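Local coordinates for protein GDNF family receptor alpha-3 (PDB 2GH0) that serves as a cell-surface receptor for the growth factor artemin, whose binding leads to autophosphorylation and activation of the receptor RET, at residues 10-15 with 75-80. Numbering follows the deposited sequence.
Sequences DLCLKF and RGCGER
Cys12 and Cys77 meet through their sulfurs, SG of Cys12 lying 3.5 Å from SG of Cys77, yet the two are not bonded to each other: Cys12 is joined to Cys68 and Cys77 to Cys70, so two separate disulfides pack side by side between the helices. Beside the sulfurs, the carboxylate of Asp10 rests against the side chain of Cys77, with CG of Asp10 3.7 Å from CB of Cys77. Arg80 extends from its own helix across the start of the other, with CG anti to the backbone N (chi1 168°) and the chain extended from CG to NE. CD of Arg80 passes 3.7 Å from CB of Cys12. The same CD of Arg80 lies 3.6 Å from the backbone N of Leu13. Farther along, CD1 of Leu13 sits over one face of the guanidinium, near its rim, 3.8 Å from NH1 of Arg80. The polar end of Arg80 serves a different partner: NH2 forms a salt bridge with an acidic side chain on the chain of another protein, while Arg29 brings a like charge close.

Asp10 is the N-cap of helix 11-20. Its OD2 accepts a nearly straight bond of 2.8 Å from Leu13 N, the donor lying on the syn side but 29° out of the carboxylate plane, which helps to hold the carboxylate against Cys77. An alanine here lacks the carboxylate and would probably leave Leu13 N without its capping acceptor and a gap beside CB of Cys77. Just before helix 75-83, OD1 of Asp74 accepts from Cys77 N. The axes of the short helical segments 11-15 and 75-80 approach to 9.3 Å, their N-to-C directions 42° apart. This pair of helices, each tied by its own disulfide to the 68-70 region, belongs to the helical first of two cysteine-rich GDNF/GAS1 domains in this piece of the longer receptor.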
ATOM      1  N   ASP C  10      10.610 -13.701  39.083  1.00 41.68           N
ATOM      2  CA  ASP C  10      11.182 -13.015  40.225  1.00 40.22           C
ATOM      3  C   ASP C  10      10.698 -11.567  40.253  1.00 38.37           C
ATOM      4  O   ASP C  10      10.070 -11.085  39.297  1.00 36.20           O
ATOM      5  CB  ASP C  10      12.702 -13.088  40.196  1.00 40.86           C
ATOM      6  CG  ASP C  10      13.316 -12.380  38.970  1.00 42.73           C
ATOM      7  OD1 ASP C  10      13.966 -13.042  38.120  1.00 48.63           O
ATOM      8  OD2 ASP C  10      13.193 -11.161  38.865  1.00 46.24           O
ATOM      9  N   LEU C  11      10.948 -10.883  41.361  1.00 36.33           N
ATOM     10  CA  LEU C  11      10.354  -9.557  41.525  1.00 35.39           C
ATOM     11  C   LEU C  11      11.107  -8.516  40.708  1.00 34.42           C
ATOM     12  O   LEU C  11      10.543  -7.508  40.334  1.00 33.72           O
ATOM     13  CB  LEU C  11      10.324  -9.121  43.007  1.00 36.59           C
ATOM     14  CG  LEU C  11       9.386 -10.010  43.840  1.00 36.94           C
ATOM     15  CD1 LEU C  11       9.199  -9.451  45.229  1.00 39.74           C
ATOM     16  CD2 LEU C  11       8.043 -10.130  43.174  1.00 43.46           C
ATOM     17  N   CYS C  12      12.377  -8.753  40.415  1.00 33.73           N
ATOM     18  CA  CYS C  12      13.065  -7.807  39.512  1.00 33.77           C
ATOM     19  C   CYS C  12      12.392  -7.782  38.119  1.00 32.31           C
ATOM     20  O   CYS C  12      12.166  -6.723  37.569  1.00 32.65           O
ATOM     21  CB  CYS C  12      14.541  -8.135  39.404  1.00 33.89           C
ATOM     22  SG  CYS C  12      15.377  -7.564  40.950  1.00 39.61           S
ATOM     23  N   LEU C  13      12.030  -8.950  37.600  1.00 32.82           N
ATOM     24  CA  LEU C  13      11.292  -9.053  36.342  1.00 32.29           C
ATOM     25  C   LEU C  13       9.931  -8.379  36.504  1.00 32.77           C
ATOM     26  O   LEU C  13       9.532  -7.596  35.655  1.00 31.74           O
ATOM     27  CB  LEU C  13      11.106 -10.526  35.896  1.00 32.25           C
ATOM     28  CG  LEU C  13      10.291 -10.744  34.604  1.00 32.68           C
ATOM     29  CD1 LEU C  13      10.756  -9.849  33.430  1.00 34.36           C
ATOM     30  CD2 LEU C  13      10.300 -12.204  34.173  1.00 33.54           C
ATOM     31  N   LYS C  14       9.196  -8.724  37.561  1.00 31.51           N
ATOM     32  CA  LYS C  14       7.889  -8.073  37.789  1.00 32.83           C
ATOM     33  C   LYS C  14       7.967  -6.539  37.843  1.00 33.26           C
ATOM     34  O   LYS C  14       7.112  -5.830  37.238  1.00 32.26           O
ATOM     35  CB  LYS C  14       7.194  -8.649  39.031  1.00 33.52           C
ATOM     36  CG  LYS C  14       6.725 -10.075  38.848  1.00 33.82           C
ATOM     37  CD  LYS C  14       6.079 -10.542  40.176  1.00 41.47           C
ATOM     38  CE  LYS C  14       5.566 -11.980  40.145  1.00 44.28           C
ATOM     39  NZ  LYS C  14       4.400 -12.162  41.136  1.00 48.64           N
ATOM     40  N   PHE C  15       8.943  -5.994  38.567  1.00 31.98           N
ATOM     41  CA  PHE C  15       9.089  -4.527  38.578  1.00 33.43           C
ATOM     42  C   PHE C  15       9.493  -3.869  37.260  1.00 32.44           C
ATOM     43  O   PHE C  15       9.083  -2.740  36.982  1.00 32.52           O
ATOM     44  CB  PHE C  15       9.995  -4.055  39.710  1.00 35.10           C
ATOM     45  CG  PHE C  15       9.305  -4.090  41.051  1.00 36.02           C
ATOM     46  CD1 PHE C  15       9.508  -5.165  41.920  1.00 37.23           C
ATOM     47  CD2 PHE C  15       8.465  -3.052  41.418  1.00 33.53           C
ATOM     48  CE1 PHE C  15       8.865  -5.243  43.163  1.00 39.71           C
ATOM     49  CE2 PHE C  15       7.786  -3.105  42.652  1.00 36.71           C
ATOM     50  CZ  PHE C  15       7.986  -4.203  43.532  1.00 38.60           C
ATOM     51  N   ARG C  75      20.128 -16.395  41.688  1.00 37.52           N
ATOM     52  CA  ARG C  75      21.198 -15.708  40.987  1.00 38.60           C
ATOM     53  C   ARG C  75      20.703 -15.049  39.710  1.00 36.96           C
ATOM     54  O   ARG C  75      21.249 -14.026  39.304  1.00 36.75           O
ATOM     55  CB  ARG C  75      22.403 -16.641  40.698  1.00 38.02           C
ATOM     56  CG  ARG C  75      23.115 -17.200  41.962  1.00 42.91           C
ATOM     57  CD  ARG C  75      24.536 -17.690  41.658  1.00 42.52           C
ATOM     58  NE  ARG C  75      25.358 -17.928  42.869  1.00 52.64           N
ATOM     59  CZ  ARG C  75      26.663 -17.624  42.976  1.00 56.67           C
ATOM     60  NH1 ARG C  75      27.308 -17.057  41.945  1.00 60.82           N
ATOM     61  NH2 ARG C  75      27.338 -17.856  44.116  1.00 54.44           N
ATOM     62  N   GLY C  76      19.675 -15.622  39.099  1.00 35.78           N
ATOM     63  CA  GLY C  76      19.012 -15.009  37.919  1.00 36.23           C
ATOM     64  C   GLY C  76      18.449 -13.625  38.238  1.00 35.78           C
ATOM     65  O   GLY C  76      18.690 -12.627  37.505  1.00 35.81           O
ATOM     66  N   CYS C  77      17.735 -13.520  39.357  1.00 35.40           N
ATOM     67  CA  CYS C  77      17.235 -12.204  39.808  1.00 34.19           C
ATOM     68  C   CYS C  77      18.367 -11.229  40.083  1.00 35.30           C
ATOM     69  O   CYS C  77      18.353 -10.058  39.647  1.00 34.35           O
ATOM     70  CB  CYS C  77      16.343 -12.407  41.050  1.00 35.25           C
ATOM     71  SG  CYS C  77      15.560 -10.980  41.745  1.00 38.36           S
ATOM     72  N   GLY C  78      19.376 -11.695  40.816  1.00 33.84           N
ATOM     73  CA  GLY C  78      20.471 -10.794  41.142  1.00 33.81           C
ATOM     74  C   GLY C  78      21.200 -10.310  39.924  1.00 32.71           C
ATOM     75  O   GLY C  78      21.658  -9.177  39.909  1.00 34.52           O
ATOM     76  N   GLU C  79      21.359 -11.188  38.933  1.00 34.18           N
ATOM     77  CA  GLU C  79      22.036 -10.849  37.684  1.00 35.85           C
ATOM     78  C   GLU C  79      21.186  -9.845  36.906  1.00 33.90           C
ATOM     79  O   GLU C  79      21.706  -8.897  36.351  1.00 33.50           O
ATOM     80  CB  GLU C  79      22.293 -12.080  36.799  1.00 36.46           C
ATOM     81  CG  GLU C  79      23.046 -11.800  35.524  1.00 46.79           C
ATOM     82  CD  GLU C  79      23.334 -13.064  34.679  1.00 53.57           C
ATOM     83  OE1 GLU C  79      22.941 -14.181  35.102  1.00 60.50           O
ATOM     84  OE2 GLU C  79      23.946 -12.930  33.591  1.00 57.97           O
ATOM     85  N   ARG C  80      19.883 -10.066  36.848  1.00 33.11           N
ATOM     86  CA  ARG C  80      18.998  -9.048  36.226  1.00 33.57           C
ATOM     87  C   ARG C  80      19.184  -7.696  36.908  1.00 32.39           C
ATOM     88  O   ARG C  80      19.453  -6.693  36.247  1.00 34.09           O
ATOM     89  CB  ARG C  80      17.537  -9.473  36.317  1.00 33.03           C
ATOM     90  CG  ARG C  80      16.611  -8.337  35.969  1.00 34.40           C
ATOM     91  CD  ARG C  80      15.190  -8.793  35.872  1.00 35.12           C
ATOM     92  NE  ARG C  80      14.685  -7.810  34.962  1.00 50.34           N
ATOM     93  CZ  ARG C  80      14.449  -7.992  33.677  1.00 41.74           C
ATOM     94  NH1 ARG C  80      14.492  -9.194  33.082  1.00 43.08           N
ATOM     95  NH2 ARG C  80      14.058  -6.942  33.028  1.00 44.26           N
TER